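Local coordinates for putative uncharacterized protein (Ustilago maydis, PDB 4GNX) that forms part of a replication protein A complex and binds single-stranded DNA, probably by means of its OB-fold domain, at residues N7-V12 with Q38-A43; V91-T96 with G109-V114; R15-A20 with G64-R69. All blocks are in the same frame, centred on the assembly; numbering follows the deposited sequence.

Contact 1 (N7-V12 with Q38-A43). With nucleotides of chain G.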
loop_
_atom_site.group_PDB
_atom_site.type_symbol
_atom_site.label_atom_id
_atom_site.label_comp_id
_atom_site.label_asym_id
_atom_site.label_seq_id
_atom_site.Cartn_x
_atom_site.Cartn_y
_atom_site.Cartn_z
ATOM N N ASN B 7 -19.244 4.425 8.099
ATOM C CA ASN B 7 -19.683 4.977 6.775
ATOM C C ASN B 7 -18.504 5.160 5.807
ATOM O O ASN B 7 -17.562 5.882 6.091
ATOM C CB ASN B 7 -20.418 6.288 6.995
ATOM C CG ASN B 7 -21.157 6.748 5.771
ATOM O OD1 ASN B 7 -20.851 6.337 4.654
ATOM N ND2 ASN B 7 -22.137 7.627 5.976
ATOM N N THR B 8 -18.558 4.509 4.653
ATOM C CA THR B 8 -17.341 4.186 3.933
ATOM C C THR B 8 -17.478 4.355 2.441
ATOM O O THR B 8 -18.580 4.551 1.941
ATOM C CB THR B 8 -16.944 2.709 4.162
ATOM O OG1 THR B 8 -17.978 1.840 3.665
ATOM C CG2 THR B 8 -16.662 2.420 5.652
ATOM N N LEU B 9 -16.345 4.246 1.740
ATOM C CA LEU B 9 -16.276 4.345 0.299
ATOM C C LEU B 9 -15.553 3.120 -0.241
ATOM O O LEU B 9 -14.324 3.059 -0.269
ATOM C CB LEU B 9 -15.548 5.623 -0.134
ATOM C CG LEU B 9 -15.266 5.716 -1.641
ATOM C CD1 LEU B 9 -16.567 5.924 -2.399
ATOM C CD2 LEU B 9 -14.224 6.779 -1.980
ATOM N N ARG B 10 -16.337 2.162 -0.714
ATOM C CA ARG B 10 -15.828 0.837 -1.037
ATOM C C ARG B 10 -15.465 0.630 -2.498
ATOM O O ARG B 10 -16.289 0.806 -3.389
ATOM C CB ARG B 10 -16.807 -0.232 -0.553
ATOM C CG ARG B 10 -17.091 -0.093 0.931
ATOM C CD ARG B 10 -18.062 -1.151 1.430
ATOM N NE ARG B 10 -17.733 -2.480 0.915
ATOM C CZ ARG B 10 -18.394 -3.591 1.215
ATOM N NH1 ARG B 10 -19.438 -3.566 2.029
ATOM N NH2 ARG B 10 -18.004 -4.734 0.667
ATOM N N PRO B 11 -14.209 0.265 -2.755
ATOM C CA PRO B 11 -13.887 -0.035 -4.132
ATOM C C PRO B 11 -14.478 -1.431 -4.495
ATOM O O PRO B 11 -14.330 -2.394 -3.751
ATOM C CB PRO B 11 -12.357 -0.037 -4.112
ATOM C CG PRO B 11 -12.010 -0.565 -2.736
ATOM C CD PRO B 11 -13.088 -0.039 -1.833
ATOM N N VAL B 12 -15.159 -1.512 -5.628
ATOM C CA VAL B 12 -15.920 -2.689 -5.977
ATOM C C VAL B 12 -15.903 -2.880 -7.458
ATOM O O VAL B 12 -15.674 -1.933 -8.206
ATOM C CB VAL B 12 -17.410 -2.584 -5.567
ATOM C CG1 VAL B 12 -17.595 -2.646 -4.042
ATOM C CG2 VAL B 12 -18.053 -1.347 -6.169
ATOM N N GLN B 38 -21.853 4.137 -0.145
ATOM C CA GLN B 38 -21.085 4.757 -1.195
ATOM C C GLN B 38 -20.065 3.773 -1.696
ATOM O O GLN B 38 -19.551 2.974 -0.922
ATOM C CB GLN B 38 -20.377 5.993 -0.676
ATOM C CG GLN B 38 -21.170 7.268 -0.838
ATOM C CD GLN B 38 -20.274 8.498 -0.936
ATOM O OE1 GLN B 38 -20.310 9.212 -1.939
ATOM N NE2 GLN B 38 -19.469 8.751 0.106
ATOM N N LEU B 39 -19.768 3.843 -2.989
ATOM C CA LEU B 39 -18.841 2.922 -3.620
ATOM C C LEU B 39 -18.170 3.588 -4.811
ATOM O O LEU B 39 -18.650 4.597 -5.320
ATOM C CB LEU B 39 -19.590 1.681 -4.090
ATOM C CG LEU B 39 -20.737 1.847 -5.112
ATOM C CD1 LEU B 39 -20.233 1.771 -6.551
ATOM C CD2 LEU B 39 -21.792 0.778 -4.902
ATOM N N THR B 40 -17.073 3.003 -5.269
ATOM C CA THR B 40 -16.380 3.525 -6.425
ATOM C C THR B 40 -15.817 2.445 -7.344
ATOM O O THR B 40 -15.438 1.351 -6.911
ATOM C CB THR B 40 -15.228 4.456 -6.027
ATOM O OG1 THR B 40 -14.591 4.917 -7.227
ATOM C CG2 THR B 40 -14.187 3.739 -5.123
ATOM N N PHE B 41 -15.734 2.769 -8.620
ATOM C CA PHE B 41 -15.216 1.812 -9.590
ATOM C C PHE B 41 -14.847 2.465 -10.920
ATOM O O PHE B 41 -15.192 3.630 -11.191
ATOM C CB PHE B 41 -16.211 0.659 -9.804
ATOM C CG PHE B 41 -17.482 1.068 -10.472
ATOM C CD1 PHE B 41 -17.601 1.012 -11.858
ATOM C CD2 PHE B 41 -18.571 1.479 -9.722
ATOM C CE1 PHE B 41 -18.775 1.377 -12.487
ATOM C CE2 PHE B 41 -19.757 1.852 -10.354
ATOM C CZ PHE B 41 -19.855 1.804 -11.740
ATOM N N VAL B 42 -14.144 1.704 -11.747
ATOM C CA VAL B 42 -13.640 2.204 -13.018
ATOM C C VAL B 42 -14.230 1.324 -14.095
ATOM O O VAL B 42 -14.348 0.122 -13.917
ATOM C CB VAL B 42 -12.115 2.136 -13.055
ATOM C CG1 VAL B 42 -11.602 2.472 -14.441
ATOM C CG2 VAL B 42 -11.514 3.081 -12.020
ATOM N N ALA B 43 -14.634 1.917 -15.207
ATOM C CA ALA B 43 -15.404 1.192 -16.213
ATOM C C ALA B 43 -15.373 1.962 -17.516
ATOM O O ALA B 43 -14.913 3.115 -17.549
ATOM C CB ALA B 43 -16.837 1.021 -15.758
ATOM P P DT G 21 -22.844 15.783 -4.659
ATOM O OP1 DT G 21 -21.595 16.328 -5.253
ATOM O OP2 DT G 21 -23.853 16.716 -4.094
ATOM O "O5'" DT G 21 -23.555 14.916 -5.791
ATOM C "C5'" DT G 21 -24.460 15.520 -6.738
ATOM C "C4'" DT G 21 -25.775 14.774 -6.769
ATOM O "O4'" DT G 21 -25.540 13.345 -6.776
ATOM C "C3'" DT G 21 -26.717 15.065 -5.598
ATOM O "O3'" DT G 21 -28.016 15.485 -6.061
ATOM C "C2'" DT G 21 -26.702 13.785 -4.770
ATOM C "C1'" DT G 21 -26.254 12.695 -5.737
ATOM N N1 DT G 21 -25.360 11.661 -5.158
ATOM C C2 DT G 21 -25.879 10.416 -4.870
ATOM O O2 DT G 21 -27.050 10.122 -5.052
ATOM N N3 DT G 21 -24.971 9.525 -4.350
ATOM C C4 DT G 21 -23.628 9.746 -4.101
ATOM O O4 DT G 21 -22.935 8.848 -3.629
ATOM C C5 DT G 21 -23.151 11.071 -4.434
ATOM C C7 DT G 21 -21.711 11.404 -4.199
ATOM C C6 DT G 21 -24.028 11.946 -4.941
#
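R10 and L39 sit abreast in a parallel strand pair, the axes of strands 9-11 and 38-43 coming within 4.4 Å of each other at an angle of 32°. The bonds alternate as parallel pairing requires: R10 O accepts T40 N at 3.0 Å, and T40 O accepts V12 N at 3.1 Å, the latter donor lying nearly in line with the carbonyl (C=O...N 167°). A third bond, from R10 N to Q38 O, is weak at 3.3 Å.

On the face shared by L9, P11, Q38 and T40, L9 folds over the opposite strand. Its CG is anti to the backbone N (chi1 172°), which carries CD1 across to the L39 C atom at 3.7 Å and, with the two side chains set at a slant, to T40 CB at 4.1 Å. On the same face, Q38 CG approaches O4 of DT21 of chain G at 3.7 Å. V12 CG2 meets L39 CD1 at 3.8 Å, the two side chains crossing at about a right angle, and L39 CD1 also lies at the rim of the F41 ring, in its plane.

The polar ends turn elsewhere. T40 OG1 is hydrogen-bonded to V93 O and R92 NE, and R10 NH1 to E35 O and L31 O, while the backbone of L9 bonds to another protein chain.

Across the two strands, then, polarity is confined to main-chain bonds and the side chains meet through carbon. The buried T40 hydroxyl and R10 guanidinium find their partners in neighbouring parts of the fold.

Contact 2 (V91-T96 with G109-V114). With nucleotides of chain G.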
loop_
_atom_site.group_PDB
_atom_site.type_symbol
_atom_site.label_atom_id
_atom_site.label_comp_id
_atom_site.label_asym_id
_atom_site.label_seq_id
_atom_site.Cartn_x
_atom_site.Cartn_y
_atom_site.Cartn_z
ATOM N N VAL B 91 -13.618 5.543 -17.160
ATOM C CA VAL B 91 -14.021 6.554 -16.197
ATOM C C VAL B 91 -13.997 6.024 -14.771
ATOM O O VAL B 91 -14.220 4.815 -14.530
ATOM C CB VAL B 91 -15.441 7.042 -16.448
ATOM C CG1 VAL B 91 -15.575 7.636 -17.837
ATOM C CG2 VAL B 91 -16.409 5.894 -16.242
ATOM N N ARG B 92 -13.734 6.944 -13.839
ATOM C CA ARG B 92 -13.812 6.676 -12.403
ATOM C C ARG B 92 -15.234 7.069 -11.995
ATOM O O ARG B 92 -15.695 8.176 -12.288
ATOM C CB ARG B 92 -12.710 7.481 -11.660
ATOM C CG ARG B 92 -12.410 7.226 -10.167
ATOM C CD ARG B 92 -13.026 5.968 -9.611
ATOM N NE ARG B 92 -12.253 5.126 -8.668
ATOM C CZ ARG B 92 -10.990 4.737 -8.810
ATOM N NH1 ARG B 92 -10.279 5.201 -9.816
ATOM N NH2 ARG B 92 -10.437 3.893 -7.935
ATOM N N VAL B 93 -15.941 6.153 -11.354
ATOM C CA VAL B 93 -17.308 6.429 -10.936
ATOM C C VAL B 93 -17.389 6.476 -9.424
ATOM O O VAL B 93 -16.906 5.577 -8.752
ATOM C CB VAL B 93 -18.284 5.354 -11.465
ATOM C CG1 VAL B 93 -19.693 5.555 -10.900
ATOM C CG2 VAL B 93 -18.304 5.372 -12.992
ATOM N N LEU B 94 -17.981 7.533 -8.892
ATOM C CA LEU B 94 -18.301 7.593 -7.475
ATOM C C LEU B 94 -19.824 7.676 -7.337
ATOM O O LEU B 94 -20.461 8.472 -8.039
ATOM C CB LEU B 94 -17.625 8.811 -6.855
ATOM C CG LEU B 94 -17.502 8.761 -5.340
ATOM C CD1 LEU B 94 -16.198 9.371 -4.861
ATOM C CD2 LEU B 94 -18.671 9.488 -4.726
ATOM N N GLY B 95 -20.434 6.883 -6.461
ATOM C CA GLY B 95 -21.907 6.852 -6.434
ATOM C C GLY B 95 -22.533 6.093 -5.289
ATOM O O GLY B 95 -21.830 5.607 -4.437
ATOM N N THR B 96 -23.857 6.019 -5.257
ATOM C CA THR B 96 -24.559 5.187 -4.285
ATOM C C THR B 96 -25.323 4.103 -5.044
ATOM O O THR B 96 -25.899 4.369 -6.109
ATOM C CB THR B 96 -25.556 6.001 -3.425
ATOM O OG1 THR B 96 -24.998 7.273 -3.097
ATOM C CG2 THR B 96 -25.858 5.288 -2.127
ATOM N N GLY B 109 -22.760 11.243 -8.524
ATOM C CA GLY B 109 -22.555 12.677 -8.591
ATOM C C GLY B 109 -21.317 12.949 -9.404
ATOM O O GLY B 109 -21.282 13.852 -10.235
ATOM N N HIS B 110 -20.288 12.151 -9.175
ATOM C CA HIS B 110 -19.023 12.430 -9.805
ATOM C C HIS B 110 -18.604 11.339 -10.745
ATOM O O HIS B 110 -18.740 10.133 -10.454
ATOM C CB HIS B 110 -17.969 12.702 -8.745
ATOM C CG HIS B 110 -18.439 13.613 -7.628
ATOM N ND1 HIS B 110 -18.293 14.958 -7.673
ATOM C CD2 HIS B 110 -19.068 13.325 -6.412
ATOM C CE1 HIS B 110 -18.798 15.501 -6.543
ATOM N NE2 HIS B 110 -19.271 14.500 -5.773
ATOM N N MET B 111 -18.096 11.758 -11.898
ATOM C CA MET B 111 -17.690 10.813 -12.913
ATOM C C MET B 111 -16.610 11.433 -13.757
ATOM O O MET B 111 -16.856 12.385 -14.478
ATOM C CB MET B 111 -18.881 10.453 -13.781
ATOM C CG MET B 111 -19.012 8.969 -14.033
ATOM S SD MET B 111 -20.302 8.623 -15.242
ATOM C CE MET B 111 -19.898 6.919 -15.620
ATOM N N ARG B 112 -15.408 10.891 -13.675
ATOM C CA ARG B 112 -14.265 11.504 -14.331
ATOM C C ARG B 112 -13.473 10.573 -15.277
ATOM O O ARG B 112 -13.206 9.408 -14.954
ATOM C CB ARG B 112 -13.365 12.079 -13.253
ATOM C CG ARG B 112 -11.895 12.058 -13.592
ATOM C CD ARG B 112 -11.065 12.082 -12.329
ATOM N NE ARG B 112 -10.838 10.747 -11.806
ATOM C CZ ARG B 112 -10.044 10.502 -10.777
ATOM N NH1 ARG B 112 -9.423 11.509 -10.181
ATOM N NH2 ARG B 112 -9.868 9.271 -10.341
ATOM N N PRO B 113 -13.114 11.077 -16.461
ATOM C CA PRO B 113 -12.195 10.386 -17.340
ATOM C C PRO B 113 -10.955 9.957 -16.605
ATOM O O PRO B 113 -10.203 10.800 -16.133
ATOM C CB PRO B 113 -11.814 11.457 -18.341
ATOM C CG PRO B 113 -13.012 12.319 -18.424
ATOM C CD PRO B 113 -13.813 12.154 -17.165
ATOM N N VAL B 114 -10.755 8.652 -16.526
ATOM C CA VAL B 114 -9.544 8.060 -15.990
ATOM C C VAL B 114 -8.210 8.736 -16.406
ATOM O O VAL B 114 -8.004 9.097 -17.576
ATOM C CB VAL B 114 -9.522 6.557 -16.293
ATOM C CG1 VAL B 114 -8.133 5.966 -16.102
ATOM C CG2 VAL B 114 -10.512 5.854 -15.381
ATOM P P DT G 21 -22.844 15.783 -4.659
ATOM O OP1 DT G 21 -21.595 16.328 -5.253
ATOM O OP2 DT G 21 -23.853 16.716 -4.094
ATOM O "O5'" DT G 21 -23.555 14.916 -5.791
ATOM C "C5'" DT G 21 -24.460 15.520 -6.738
ATOM C "C4'" DT G 21 -25.775 14.774 -6.769
ATOM O "O4'" DT G 21 -25.540 13.345 -6.776
ATOM C "C3'" DT G 21 -26.717 15.065 -5.598
ATOM O "O3'" DT G 21 -28.016 15.485 -6.061
ATOM C "C2'" DT G 21 -26.702 13.785 -4.770
ATOM C "C1'" DT G 21 -26.254 12.695 -5.737
ATOM N N1 DT G 21 -25.360 11.661 -5.158
ATOM C C2 DT G 21 -25.879 10.416 -4.870
ATOM O O2 DT G 21 -27.050 10.122 -5.052
ATOM N N3 DT G 21 -24.971 9.525 -4.350
ATOM C C4 DT G 21 -23.628 9.746 -4.101
ATOM O O4 DT G 21 -22.935 8.848 -3.629
ATOM C C5 DT G 21 -23.151 11.071 -4.434
ATOM C C7 DT G 21 -21.711 11.404 -4.199
ATOM C C6 DT G 21 -24.028 11.946 -4.941
#
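In the OB-fold sheet, strand 91-96 pairs antiparallel with strand 110-113, and DT21 of chain G lies at the T96/G109 end. R92 and R112 form a hydrogen-bonded pair, R92 N to R112 O at 2.8 Å and R112 N to R92 O at 3.1 Å; L94 N continues the pattern to H110 O, also at 3.1 Å.

On one face M111 runs alongside V93, and its terminal CE reaches V93 CG2 at 3.4 Å and V91 CG2 at 3.7 Å. V93 CG2 lies anti to the carbonyl carbon (CG1 at chi1 174°), which turns it to the M111 methyl. On the other face R92 and R112 lie side by side with guanidinium planes 78° apart, R112 NH2 coming close to R92 CG. E119 OE2 is salt-bridged to both R92 NH1 and R112 NH2, which probably offsets the repulsion between the like charges.

L94 CD2 packs on the thymine methyl C7 of DT21 of chain G at 3.6 Å, T96 OG1 accepts a hydrogen bond from N3 of DT21 at 2.6 Å, and H110 NE2 is nearest OP1 of DT21 at 3.0 Å. The H110 ring is also stacked with H393 of another protein chain.

A corner at G109 separates strand 103-108 from strand 110-113, both of which pair with strand 90-100. A strongly curled beta-barrel with strand side chains turned to nucleic acid is typical of the OB fold.

Contact 3 (R15-A20 with G64-R69); sequences RQILNA and GQIEVR. With nucleotides of chain G.
I17 lays its CG2 methyl against CD1 of I66 at 3.9 Å, the two side chains crossing at about a right angle. Both branches are placed by their first torsions: I17 CG2 is anti to its backbone N (chi1 of CG1 -58°), and in I66 it is CG1 that takes the anti position (chi1 -165°), extending CD1 toward the helix. I17 also touches V12, L39, F41 and L97, so the pair belongs to a larger apolar cluster between helix 14-19 and the sheet.

Nearer the start of strand 65-69 the helix meets a glycine. L18 CD1 stands 4.3 Å from G64 CA and 4.4 Å from Q65 O, and R15 bends back so that NH1 approaches G64 CA at 3.8 Å. The same L18 methyl covers one face of the R15 guanidinium, 3.5 Å above its plane and offset toward the rim. The approach is close here, R15 CA and G64 CA being 5.5 Å apart, and R15 N is hydrogen-bonded to T63 OG1, just ahead of this segment. After the helix, A20 O receives a hydrogen bond from R104 NH2.

At the other end of the strand, R69, poorly ordered, holds one guanidinium face toward O2 of DT25 of chain G, a loose approach with 3.9 Å between NH1 and that oxygen.

No hydrogen bond joins the two segments. The helix therefore rests on the strand mainly through carbon contacts, with L18 CD1 on one face of the R15 guanidinium and G64 CA beside its NH1, while the charge of R15 makes a long, weak ion pair with D112 of another protein chain.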
loop_
_atom_site.group_PDB
_atom_site.type_symbol
_atom_site.label_atom_id
_atom_site.label_comp_id
_atom_site.label_asym_id
_atom_site.label_seq_id
_atom_site.Cartn_x
_atom_site.Cartn_y
_atom_site.Cartn_z
ATOM N N ARG B 15 -19.410 -6.737 -10.822
ATOM C CA ARG B 15 -19.894 -8.055 -10.398
ATOM C C ARG B 15 -20.321 -8.110 -8.936
ATOM O O ARG B 15 -21.380 -8.697 -8.604
ATOM C CB ARG B 15 -18.846 -9.115 -10.602
ATOM C CG ARG B 15 -19.399 -10.527 -10.554
ATOM C CD ARG B 15 -19.760 -10.935 -11.971
ATOM N NE ARG B 15 -21.198 -10.970 -12.218
ATOM C CZ ARG B 15 -21.774 -10.881 -13.410
ATOM N NH1 ARG B 15 -21.055 -10.710 -14.517
ATOM N NH2 ARG B 15 -23.091 -10.943 -13.486
ATOM N N GLN B 16 -19.491 -7.519 -8.064
ATOM C CA GLN B 16 -19.820 -7.424 -6.641
ATOM C C GLN B 16 -21.062 -6.593 -6.446
ATOM O O GLN B 16 -21.958 -6.986 -5.686
ATOM C CB GLN B 16 -18.692 -6.838 -5.825
ATOM C CG GLN B 16 -17.512 -7.763 -5.564
ATOM C CD GLN B 16 -16.332 -6.986 -4.997
ATOM O OE1 GLN B 16 -15.880 -5.974 -5.587
ATOM N NE2 GLN B 16 -15.849 -7.420 -3.837
ATOM N N ILE B 17 -21.154 -5.471 -7.152
ATOM C CA ILE B 17 -22.411 -4.724 -7.122
ATOM C C ILE B 17 -23.577 -5.658 -7.442
ATOM O O ILE B 17 -24.534 -5.719 -6.686
ATOM C CB ILE B 17 -22.396 -3.503 -8.047
ATOM C CG1 ILE B 17 -21.244 -2.577 -7.649
ATOM C CG2 ILE B 17 -23.710 -2.763 -7.954
ATOM C CD1 ILE B 17 -20.967 -1.486 -8.641
ATOM N N LEU B 18 -23.460 -6.432 -8.518
ATOM C CA LEU B 18 -24.523 -7.349 -8.924
ATOM C C LEU B 18 -24.779 -8.505 -7.952
ATOM O O LEU B 18 -25.886 -9.076 -7.928
ATOM C CB LEU B 18 -24.232 -7.905 -10.325
ATOM C CG LEU B 18 -24.220 -6.905 -11.493
ATOM C CD1 LEU B 18 -23.696 -7.543 -12.772
ATOM C CD2 LEU B 18 -25.580 -6.269 -11.737
ATOM N N ASN B 19 -23.767 -8.878 -7.172
ATOM C CA ASN B 19 -23.960 -9.985 -6.253
ATOM C C ASN B 19 -24.304 -9.558 -4.863
ATOM O O ASN B 19 -24.511 -10.405 -4.007
ATOM C CB ASN B 19 -22.743 -10.879 -6.220
ATOM C CG ASN B 19 -22.620 -11.705 -7.461
ATOM O OD1 ASN B 19 -23.624 -12.095 -8.062
ATOM N ND2 ASN B 19 -21.395 -11.970 -7.869
ATOM N N ALA B 20 -24.368 -8.248 -4.632
ATOM C CA ALA B 20 -24.729 -7.720 -3.321
ATOM C C ALA B 20 -26.151 -8.150 -2.979
ATOM O O ALA B 20 -27.015 -8.227 -3.845
ATOM C CB ALA B 20 -24.595 -6.212 -3.301
ATOM N N GLY B 64 -19.136 -7.210 -15.598
ATOM C CA GLY B 64 -20.595 -7.109 -15.740
ATOM C C GLY B 64 -20.908 -5.712 -16.244
ATOM O O GLY B 64 -19.986 -4.917 -16.437
ATOM N N GLN B 65 -22.189 -5.410 -16.447
ATOM C CA GLN B 65 -22.638 -4.125 -16.967
ATOM C C GLN B 65 -23.668 -3.490 -16.027
ATOM O O GLN B 65 -24.484 -4.181 -15.444
ATOM C CB GLN B 65 -23.207 -4.341 -18.367
ATOM C CG GLN B 65 -23.862 -3.138 -19.035
ATOM C CD GLN B 65 -25.271 -2.876 -18.524
ATOM O OE1 GLN B 65 -25.756 -1.746 -18.579
ATOM N NE2 GLN B 65 -25.931 -3.919 -18.011
ATOM N N ILE B 66 -23.634 -2.177 -15.867
ATOM C CA ILE B 66 -24.625 -1.520 -15.034
ATOM C C ILE B 66 -24.886 -0.111 -15.530
ATOM O O ILE B 66 -24.056 0.442 -16.252
ATOM C CB ILE B 66 -24.238 -1.523 -13.541
ATOM C CG1 ILE B 66 -25.452 -1.166 -12.696
ATOM C CG2 ILE B 66 -23.067 -0.580 -13.283
ATOM C CD1 ILE B 66 -25.282 -1.500 -11.237
ATOM N N GLU B 67 -26.063 0.424 -15.182
ATOM C CA GLU B 67 -26.418 1.800 -15.477
ATOM C C GLU B 67 -25.954 2.687 -14.363
ATOM O O GLU B 67 -26.148 2.374 -13.194
ATOM C CB GLU B 67 -27.919 1.984 -15.607
ATOM C CG GLU B 67 -28.395 2.156 -17.027
ATOM C CD GLU B 67 -28.807 0.834 -17.648
ATOM O OE1 GLU B 67 -29.955 0.379 -17.381
ATOM O OE2 GLU B 67 -27.986 0.256 -18.407
ATOM N N VAL B 68 -25.331 3.795 -14.733
ATOM C CA VAL B 68 -25.092 4.874 -13.787
ATOM C C VAL B 68 -25.723 6.176 -14.281
ATOM O O VAL B 68 -25.414 6.657 -15.372
ATOM C CB VAL B 68 -23.597 5.008 -13.382
ATOM C CG1 VAL B 68 -22.679 4.251 -14.341
ATOM C CG2 VAL B 68 -23.198 6.470 -13.192
ATOM N N ARG B 69 -26.659 6.709 -13.505
ATOM C CA ARG B 69 -27.256 7.963 -13.883
ATOM C C ARG B 69 -26.806 9.054 -12.947
ATOM O O ARG B 69 -26.778 8.868 -11.722
ATOM C CB ARG B 69 -28.769 7.874 -13.990
ATOM C CG ARG B 69 -29.471 7.209 -12.833
ATOM C CD ARG B 69 -30.971 7.141 -13.112
ATOM N NE ARG B 69 -31.284 6.392 -14.333
ATOM C CZ ARG B 69 -31.249 5.064 -14.433
ATOM N NH1 ARG B 69 -30.911 4.317 -13.387
ATOM N NH2 ARG B 69 -31.545 4.480 -15.587
ATOM P P DT G 25 -38.344 9.209 -15.934
ATOM O OP1 DT G 25 -37.497 10.429 -15.948
ATOM O OP2 DT G 25 -39.409 9.045 -16.959
ATOM O "O5'" DT G 25 -37.351 7.968 -16.052
ATOM C "C5'" DT G 25 -37.777 6.687 -16.560
ATOM C "C4'" DT G 25 -36.836 5.622 -16.051
ATOM O "O4'" DT G 25 -36.562 5.875 -14.659
ATOM C "C3'" DT G 25 -37.374 4.194 -16.099
ATOM O "O3'" DT G 25 -36.955 3.535 -17.301
ATOM C "C2'" DT G 25 -36.743 3.528 -14.882
ATOM C "C1'" DT G 25 -36.119 4.668 -14.070
ATOM N N1 DT G 25 -36.468 4.701 -12.629
ATOM C C2 DT G 25 -35.513 5.145 -11.739
ATOM O O2 DT G 25 -34.404 5.523 -12.083
ATOM N N3 DT G 25 -35.906 5.127 -10.422
ATOM C C4 DT G 25 -37.129 4.721 -9.918
ATOM O O4 DT G 25 -37.336 4.756 -8.709
ATOM C C5 DT G 25 -38.080 4.264 -10.906
ATOM C C7 DT G 25 -39.431 3.809 -10.453
ATOM C C6 DT G 25 -37.708 4.278 -12.194
#

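Overall arrangement
Contacts 1 and 2 are buried and share one sheet, because strands 38-50 and 90-100 are neighbours: F41 O probably bonds to V93 N. Both are backbone-bonded pairings, parallel in contact 1 and antiparallel in contact 2. Contact 3 is only partly buried, sets a helix against a strand of the same sheet, has no hydrogen bond between its segments and relies mainly on carbon packing. I17 is shared with contact 1, packing on its side chains as well, whereas contact 2 meets contact 3 through M111 and V93 on V68. DT21 is approached from contacts 1 and 2, while contact 3 reaches DT25 only loosely, through R69.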